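Local coordinates for Ton_1535 (Thermococcus onnurineus, PDB 3ZPJ), which is of unknown function but folds as an alpha-solenoid in which a left-handed helical turn departs from the usual pattern, at residues L4-L9 against L20-E25; T42-Q45 against P49-W52; E337-P340 against I344-E347. All coordinates share one frame; numbering follows the deposited sequence.

Overall arrangement
The three contacts follow one another along the chain and mark the two ends of an elongated, all-helical solenoid. Contact 1 joins helix 2-12 to helix 16-22, and contact 2, its centre about 17 Å away, folds the loop after helix 29-45 back onto the end of that helix. The two touch where Leu20 CD1 packs on Trp52 CZ3 at 3.9 Å. Contact 3, between helices 332-338 and 342-351, lies on the opposite side of the chain's centre, its own centre about 71 Å from that of contact 1 and 62 Å from that of contact 2. All three join segments close in sequence, consistent with a solenoid built by packing each helix on its chain neighbours.

Contact 1: L4-L9 against L20-E25; sequences LEEINL and LAKVYE
Lys22 reaches across from segment 20-25 to Glu6 and Ile7 on helix 2-12, and its chain shows how one lysine can serve an apolar and a polar layer at once. Its CB, directed toward the partner helix, rests against Ile7 CG1 at 3.8 Å. Further out, CD comes within 4.2 Å of Glu6 OE1. The chain then bends at chi3 (74°) and again at chi4 (83°), which brings CE to 3.1 Å from Glu6 OE1 and places NZ between two carboxylates. NZ forms a salt bridge with Glu6 OE1 at 3.3 Å. On its own segment it donates a hydrogen bond of 2.8 Å to Glu25 OE1, meeting that oxygen on the syn side but 32° out of the carboxylate plane. Glu6, extended beyond CG, crosses the lysine at about a right angle. The two acidic oxygens, Glu6 OE1 and Glu25 OE1, stand 4.5 Å apart, and the ammonium group probably offsets their mutual repulsion. A methionine in place of Lys22 would probably leave the Glu6 and Glu25 carboxylates close together without their shared positive partner.

Deeper in, Ile7 CD1 meets Val23 CG2 at 4.0 Å, the two side chains again crossing at about a right angle. Both residues are buried, and this apolar packing lies beneath the charged network. This is the meeting of successive helices that opens the solenoid, the two segments running in broadly opposite directions. Helix 29-45 continues the apolar layer: Leu4 packs on Val35, and Val23 on Gln32 and Leu36. Leu20 also reaches Leu36, and it extends the packing to Ile56 of helix 53-66.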
loop_
_atom_site.group_PDB
_atom_site.type_symbol
_atom_site.label_atom_id
_atom_site.label_comp_id
_atom_site.label_asym_id
_atom_site.label_seq_id
_atom_site.Cartn_x
_atom_site.Cartn_y
_atom_site.Cartn_z
ATOM N N LEU A 4 -25.695 16.573 2.915
ATOM C CA LEU A 4 -24.331 16.380 3.390
ATOM C C LEU A 4 -23.545 17.697 3.430
ATOM O O LEU A 4 -22.620 17.860 4.231
ATOM C CB LEU A 4 -23.570 15.369 2.521
ATOM C CG LEU A 4 -24.047 13.934 2.312
ATOM C CD1 LEU A 4 -22.892 13.132 1.786
ATOM C CD2 LEU A 4 -24.589 13.302 3.569
ATOM N N GLU A 5 -23.898 18.621 2.546
ATOM C CA GLU A 5 -23.224 19.914 2.482
ATOM C C GLU A 5 -23.624 20.755 3.693
ATOM O O GLU A 5 -22.772 21.363 4.339
ATOM C CB GLU A 5 -23.583 20.637 1.177
ATOM C CG GLU A 5 -22.522 21.614 0.669
ATOM C CD GLU A 5 -22.967 22.392 -0.572
ATOM O OE1 GLU A 5 -23.915 21.960 -1.265
ATOM O OE2 GLU A 5 -22.373 23.448 -0.854
ATOM N N GLU A 6 -24.921 20.778 3.994
ATOM C CA GLU A 6 -25.436 21.434 5.194
ATOM C C GLU A 6 -24.810 20.874 6.480
ATOM O O GLU A 6 -24.419 21.619 7.375
ATOM C CB GLU A 6 -26.957 21.307 5.247
ATOM C CG GLU A 6 -27.632 21.927 4.042
ATOM C CD GLU A 6 -29.143 21.791 4.058
ATOM O OE1 GLU A 6 -29.661 20.827 4.665
ATOM O OE2 GLU A 6 -29.812 22.654 3.455
ATOM N N ILE A 7 -24.703 19.557 6.562
ATOM C CA ILE A 7 -24.066 18.928 7.708
ATOM C C ILE A 7 -22.584 19.299 7.861
ATOM O O ILE A 7 -22.139 19.628 8.958
ATOM C CB ILE A 7 -24.241 17.406 7.652
ATOM C CG1 ILE A 7 -25.705 17.057 7.954
ATOM C CG2 ILE A 7 -23.294 16.729 8.619
ATOM C CD1 ILE A 7 -26.088 15.652 7.567
ATOM N N ASN A 8 -21.827 19.249 6.769
ATOM C CA ASN A 8 -20.416 19.632 6.813
ATOM C C ASN A 8 -20.232 21.069 7.271
ATOM O O ASN A 8 -19.330 21.372 8.045
ATOM C CB ASN A 8 -19.755 19.454 5.446
ATOM C CG ASN A 8 -19.420 18.011 5.146
ATOM O OD1 ASN A 8 -18.981 17.271 6.025
ATOM N ND2 ASN A 8 -19.629 17.597 3.897
ATOM N N LEU A 9 -21.103 21.944 6.788
ATOM C CA LEU A 9 -20.968 23.367 7.020
ATOM C C LEU A 9 -21.245 23.647 8.492
ATOM O O LEU A 9 -20.496 24.370 9.146
ATOM C CB LEU A 9 -21.937 24.128 6.106
ATOM C CG LEU A 9 -21.943 25.652 5.923
ATOM C CD1 LEU A 9 -22.969 26.262 6.830
ATOM C CD2 LEU A 9 -20.568 26.310 6.133
ATOM N N LEU A 20 -25.805 16.936 13.924
ATOM C CA LEU A 20 -26.219 15.587 14.263
ATOM C C LEU A 20 -27.729 15.477 14.151
ATOM O O LEU A 20 -28.260 14.419 13.818
ATOM C CB LEU A 20 -25.744 15.209 15.666
ATOM C CG LEU A 20 -24.231 15.321 15.877
ATOM C CD1 LEU A 20 -23.884 15.170 17.348
ATOM C CD2 LEU A 20 -23.453 14.321 15.011
ATOM N N ALA A 21 -28.420 16.582 14.400
ATOM C CA ALA A 21 -29.870 16.579 14.315
ATOM C C ALA A 21 -30.299 16.411 12.862
ATOM O O ALA A 21 -31.374 15.878 12.581
ATOM C CB ALA A 21 -30.435 17.845 14.897
ATOM N N LYS A 22 -29.440 16.852 11.944
ATOM C CA LYS A 22 -29.738 16.783 10.519
ATOM C C LYS A 22 -29.429 15.421 9.937
ATOM O O LYS A 22 -29.894 15.087 8.850
ATOM C CB LYS A 22 -28.940 17.826 9.746
ATOM C CG LYS A 22 -29.451 19.229 9.913
ATOM C CD LYS A 22 -29.044 20.060 8.718
ATOM C CE LYS A 22 -29.880 19.710 7.512
ATOM N NZ LYS A 22 -31.186 20.431 7.543
ATOM N N VAL A 23 -28.626 14.645 10.653
ATOM C CA VAL A 23 -28.203 13.342 10.169
ATOM C C VAL A 23 -29.404 12.422 9.924
ATOM O O VAL A 23 -29.333 11.472 9.143
ATOM C CB VAL A 23 -27.146 12.728 11.116
ATOM C CG1 VAL A 23 -26.918 11.250 10.830
ATOM C CG2 VAL A 23 -25.839 13.495 10.974
ATOM N N TYR A 24 -30.534 12.755 10.533
ATOM C CA TYR A 24 -31.734 11.949 10.385
ATOM C C TYR A 24 -32.536 12.339 9.151
ATOM O O TYR A 24 -33.391 11.592 8.679
ATOM C CB TYR A 24 -32.514 11.968 11.689
ATOM C CG TYR A 24 -31.591 11.476 12.776
ATOM C CD1 TYR A 24 -31.371 10.115 12.954
ATOM C CD2 TYR A 24 -30.858 12.367 13.550
ATOM C CE1 TYR A 24 -30.488 9.653 13.916
ATOM C CE2 TYR A 24 -29.973 11.916 14.512
ATOM C CZ TYR A 24 -29.791 10.558 14.692
ATOM O OH TYR A 24 -28.911 10.105 15.650
ATOM N N GLU A 25 -32.196 13.485 8.583
ATOM C CA GLU A 25 -32.728 13.861 7.284
ATOM C C GLU A 25 -32.054 13.063 6.172
ATOM O O GLU A 25 -32.394 13.207 5.002
ATOM C CB GLU A 25 -32.575 15.364 7.051
ATOM C CG GLU A 25 -33.424 16.196 8.003
ATOM C CD GLU A 25 -33.254 17.687 7.800
ATOM O OE1 GLU A 25 -32.529 18.083 6.862
ATOM O OE2 GLU A 25 -33.851 18.462 8.579
#

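Contact 2: T42-Q45 against P49-W52; sequences TIYQ and PMEW
The turn between two solenoid helices brings Pro49, Met50 and Trp52 back onto Ile43 and Tyr44, in the last turn of helix 29-45. Ile43 is the buried centre of the contact. Its CG2, anti to the backbone N, lies 3.7 Å from Pro49 O. The other branch of Ile43 ends in CD1, which reaches CB of Trp52 at 4.3 Å. Pro49 O also accepts a backbone bond of 3.1 Å from Trp52 N, which draws the loop into a tight bend ahead of helix 53-66.

Met50 closes the outer side. Bent at chi2 (-78°), its chain carries the thioether to the backbone of Tyr44, with SD 3.7 Å from Tyr44 CA and the methyl CE 3.2 Å from Tyr44 O. The same methyl lies 4.0 Å from Tyr44 CD1, and SD stands 5.3 Å from the ring centroid, 63° off its normal: a Met-aromatic contact made obliquely. Beyond the loop, the Trp52 ring stacks with that of Tyr16, and Ile43 and Pro49 also touch Tyr16.

The chemistry is thus apolar and weakly polar throughout, without charged partners across the contact; dispersion and the polarisable sulfur probably do more than directional bonds to hold the loop against the helix end.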
loop_
_atom_site.group_PDB
_atom_site.type_symbol
_atom_site.label_atom_id
_atom_site.label_comp_id
_atom_site.label_asym_id
_atom_site.label_seq_id
_atom_site.Cartn_x
_atom_site.Cartn_y
_atom_site.Cartn_z
ATOM N N THR A 42 -12.778 12.932 11.893
ATOM C CA THR A 42 -12.170 14.248 11.694
ATOM C C THR A 42 -11.946 14.979 13.018
ATOM O O THR A 42 -10.936 15.650 13.180
ATOM C CB THR A 42 -12.941 15.138 10.690
ATOM O OG1 THR A 42 -14.285 15.327 11.144
ATOM C CG2 THR A 42 -12.943 14.496 9.301
ATOM N N ILE A 43 -12.866 14.838 13.971
ATOM C CA ILE A 43 -12.649 15.398 15.307
ATOM C C ILE A 43 -11.413 14.793 15.975
ATOM O O ILE A 43 -10.543 15.510 16.469
ATOM C CB ILE A 43 -13.839 15.156 16.232
ATOM C CG1 ILE A 43 -15.042 15.995 15.804
ATOM C CG2 ILE A 43 -13.463 15.482 17.678
ATOM C CD1 ILE A 43 -16.227 15.849 16.752
ATOM N N TYR A 44 -11.351 13.466 15.987
ATOM C CA TYR A 44 -10.245 12.747 16.600
ATOM C C TYR A 44 -8.918 13.171 15.981
ATOM O O TYR A 44 -7.910 13.306 16.678
ATOM C CB TYR A 44 -10.448 11.237 16.430
ATOM C CG TYR A 44 -9.388 10.375 17.073
ATOM C CD1 TYR A 44 -9.383 10.156 18.448
ATOM C CD2 TYR A 44 -8.404 9.766 16.309
ATOM C CE1 TYR A 44 -8.421 9.367 19.042
ATOM C CE2 TYR A 44 -7.433 8.972 16.895
ATOM C CZ TYR A 44 -7.447 8.779 18.261
ATOM O OH TYR A 44 -6.485 7.992 18.848
ATOM N N GLN A 45 -8.939 13.398 14.670
ATOM C CA GLN A 45 -7.723 13.659 13.910
ATOM C C GLN A 45 -7.289 15.124 13.899
ATOM O O GLN A 45 -6.097 15.415 13.974
ATOM C CB GLN A 45 -7.866 13.146 12.477
ATOM C CG GLN A 45 -7.858 11.637 12.357
ATOM C CD GLN A 45 -7.986 11.167 10.920
ATOM O OE1 GLN A 45 -8.378 11.935 10.033
ATOM N NE2 GLN A 45 -7.652 9.897 10.681
ATOM N N PRO A 49 -13.522 18.977 19.365
ATOM C CA PRO A 49 -14.042 18.700 20.712
ATOM C C PRO A 49 -14.222 17.208 20.967
ATOM O O PRO A 49 -15.267 16.646 20.638
ATOM C CB PRO A 49 -15.400 19.408 20.716
ATOM C CG PRO A 49 -15.810 19.441 19.296
ATOM C CD PRO A 49 -14.543 19.571 18.487
ATOM N N MET A 50 -13.212 16.582 21.567
ATOM C CA MET A 50 -13.216 15.139 21.766
ATOM C C MET A 50 -14.415 14.639 22.590
ATOM O O MET A 50 -14.783 13.469 22.501
ATOM C CB MET A 50 -11.895 14.682 22.392
ATOM C CG MET A 50 -10.664 14.900 21.521
ATOM S SD MET A 50 -10.492 13.672 20.219
ATOM C CE MET A 50 -8.787 13.913 19.734
ATOM N N GLU A 51 -15.042 15.521 23.366
ATOM C CA GLU A 51 -16.136 15.107 24.243
ATOM C C GLU A 51 -17.469 14.881 23.519
ATOM O O GLU A 51 -18.470 14.547 24.146
ATOM C CB GLU A 51 -16.315 16.092 25.404
ATOM C CG GLU A 51 -16.995 17.403 25.031
ATOM C CD GLU A 51 -16.067 18.385 24.329
ATOM O OE1 GLU A 51 -14.894 18.034 24.075
ATOM O OE2 GLU A 51 -16.518 19.515 24.032
ATOM N N TRP A 52 -17.481 15.068 22.206
ATOM C CA TRP A 52 -18.661 14.746 21.400
ATOM C C TRP A 52 -18.637 13.283 20.932
ATOM O O TRP A 52 -19.685 12.688 20.670
ATOM C CB TRP A 52 -18.784 15.684 20.183
ATOM C CG TRP A 52 -19.538 16.985 20.444
ATOM C CD1 TRP A 52 -19.003 18.247 20.544
ATOM C CD2 TRP A 52 -20.956 17.138 20.641
ATOM N NE1 TRP A 52 -20.002 19.164 20.794
ATOM C CE2 TRP A 52 -21.205 18.510 20.852
ATOM C CE3 TRP A 52 -22.035 16.248 20.659
ATOM C CZ2 TRP A 52 -22.481 19.007 21.078
ATOM C CZ3 TRP A 52 -23.304 16.747 20.893
ATOM C CH2 TRP A 52 -23.516 18.110 21.097
#

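Contact 3: E337-P340 against I344-E347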
loop_
_atom_site.group_PDB
_atom_site.type_symbol
_atom_site.label_atom_id
_atom_site.label_comp_id
_atom_site.label_asym_id
_atom_site.label_seq_id
_atom_site.Cartn_x
_atom_site.Cartn_y
_atom_site.Cartn_z
ATOM N N GLU A 337 38.279 -10.164 -10.986
ATOM C CA GLU A 337 39.373 -10.653 -10.139
ATOM C C GLU A 337 39.102 -10.343 -8.672
ATOM O O GLU A 337 39.515 -11.082 -7.778
ATOM C CB GLU A 337 40.708 -9.997 -10.525
ATOM C CG GLU A 337 41.192 -10.258 -11.948
ATOM C CD GLU A 337 42.574 -9.654 -12.223
ATOM O OE1 GLU A 337 43.146 -9.007 -11.316
ATOM O OE2 GLU A 337 43.088 -9.830 -13.349
ATOM N N SER A 338 38.413 -9.228 -8.448
ATOM C CA SER A 338 38.097 -8.734 -7.116
ATOM C C SER A 338 37.075 -9.591 -6.372
ATOM O O SER A 338 36.997 -9.533 -5.146
ATOM C CB SER A 338 37.578 -7.294 -7.213
ATOM O OG SER A 338 37.011 -6.858 -5.995
ATOM N N ILE A 339 36.280 -10.365 -7.106
ATOM C CA ILE A 339 35.229 -11.160 -6.473
ATOM C C ILE A 339 35.851 -12.213 -5.560
ATOM O O ILE A 339 36.601 -13.073 -6.024
ATOM C CB ILE A 339 34.325 -11.847 -7.507
ATOM C CG1 ILE A 339 33.773 -10.818 -8.504
ATOM C CG2 ILE A 339 33.192 -12.596 -6.812
ATOM C CD1 ILE A 339 32.956 -11.422 -9.626
ATOM N N PRO A 340 35.557 -12.128 -4.251
ATOM C CA PRO A 340 36.121 -13.036 -3.238
ATOM C C PRO A 340 35.632 -14.474 -3.387
ATOM O O PRO A 340 36.375 -15.404 -3.126
ATOM C CB PRO A 340 35.628 -12.445 -1.911
ATOM C CG PRO A 340 35.278 -11.021 -2.233
ATOM C CD PRO A 340 34.770 -11.044 -3.642
ATOM N N ILE A 344 31.387 -17.778 -7.684
ATOM C CA ILE A 344 30.730 -16.629 -8.292
ATOM C C ILE A 344 31.609 -15.957 -9.348
ATOM O O ILE A 344 31.122 -15.588 -10.415
ATOM C CB ILE A 344 30.313 -15.612 -7.227
ATOM C CG1 ILE A 344 29.137 -16.165 -6.428
ATOM C CG2 ILE A 344 29.938 -14.280 -7.856
ATOM C CD1 ILE A 344 28.554 -15.184 -5.447
ATOM N N ARG A 345 32.903 -15.824 -9.066
ATOM C CA ARG A 345 33.817 -15.177 -10.000
ATOM C C ARG A 345 33.844 -15.909 -11.342
ATOM O O ARG A 345 34.103 -15.307 -12.390
ATOM C CB ARG A 345 35.225 -15.121 -9.416
ATOM C CG ARG A 345 36.220 -14.358 -10.266
ATOM C CD ARG A 345 37.645 -14.577 -9.776
ATOM N NE ARG A 345 37.921 -16.003 -9.667
ATOM C CZ ARG A 345 39.043 -16.522 -9.186
ATOM N NH1 ARG A 345 40.020 -15.732 -8.762
ATOM N NH2 ARG A 345 39.182 -17.838 -9.133
ATOM N N GLU A 346 33.573 -17.213 -11.298
ATOM C CA GLU A 346 33.539 -18.039 -12.501
ATOM C C GLU A 346 32.223 -17.859 -13.253
ATOM O O GLU A 346 32.205 -17.772 -14.480
ATOM C CB GLU A 346 33.750 -19.513 -12.147
ATOM C CG GLU A 346 35.131 -19.815 -11.598
ATOM C CD GLU A 346 36.231 -19.335 -12.517
ATOM O OE1 GLU A 346 36.310 -19.842 -13.653
ATOM O OE2 GLU A 346 37.011 -18.448 -12.110
ATOM N N GLU A 347 31.127 -17.804 -12.507
ATOM C CA GLU A 347 29.812 -17.595 -13.091
ATOM C C GLU A 347 29.739 -16.273 -13.838
ATOM O O GLU A 347 29.159 -16.187 -14.915
ATOM C CB GLU A 347 28.756 -17.633 -11.999
ATOM C CG GLU A 347 28.815 -18.901 -11.189
ATOM C CD GLU A 347 27.833 -18.880 -10.053
ATOM O OE1 GLU A 347 27.193 -17.821 -9.852
ATOM O OE2 GLU A 347 27.706 -19.918 -9.364
#
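Arg345, whose aliphatic chain lies against Ile339, directs NE toward its sequence neighbour Glu346 and forms a salt bridge with OE2 of that residue at 3.6 Å. It is a fairly long ion pair and joins two residues on the same helix, so the charged end of the arginine adds little to the union of the two segments. What crosses between them is apolar, and the arginine takes part through its methylenes. Arg345 CB meets Ile339 CB at 3.9 Å, and with CG anti to the backbone N (chi1 -175°) the next methylene stays alongside the isoleucine. Farther along, Arg345 CD passes 4.2 Å from Ile339 O and 4.3 Å from Glu337 CA, before the bend at chi3 (52°) turns the guanidinium end.

Ile339 is the buried residue around which the contact is organised. It lies just past helix 332-338, and its side chain lies against Ile344 and Arg345 of the next helix. One branch, CG2, touches Ile344 CG2 at 3.8 Å, those side chains crossing at about a right angle; it is also near the backbone of the following residue, 3.9 Å from Arg345 N. The other branch ends in CD1, 3.9 Å from Arg345 CA. A single beta-branched side chain thus packs on the side chain of Ile344 and on both the main chain and the stem of Arg345.

The contact joins the last two helices of the solenoid, 332-338 and 342-351, across the short connection between them. Helix 309-325 lines another side: Ser338 packs on Leu316, Ile339 on Ser313, and Pro340 on Ile309 and Ser313. From helix 342-351, Glu347 makes a long, weak ion pair with Lys317 of that same helix 309-325.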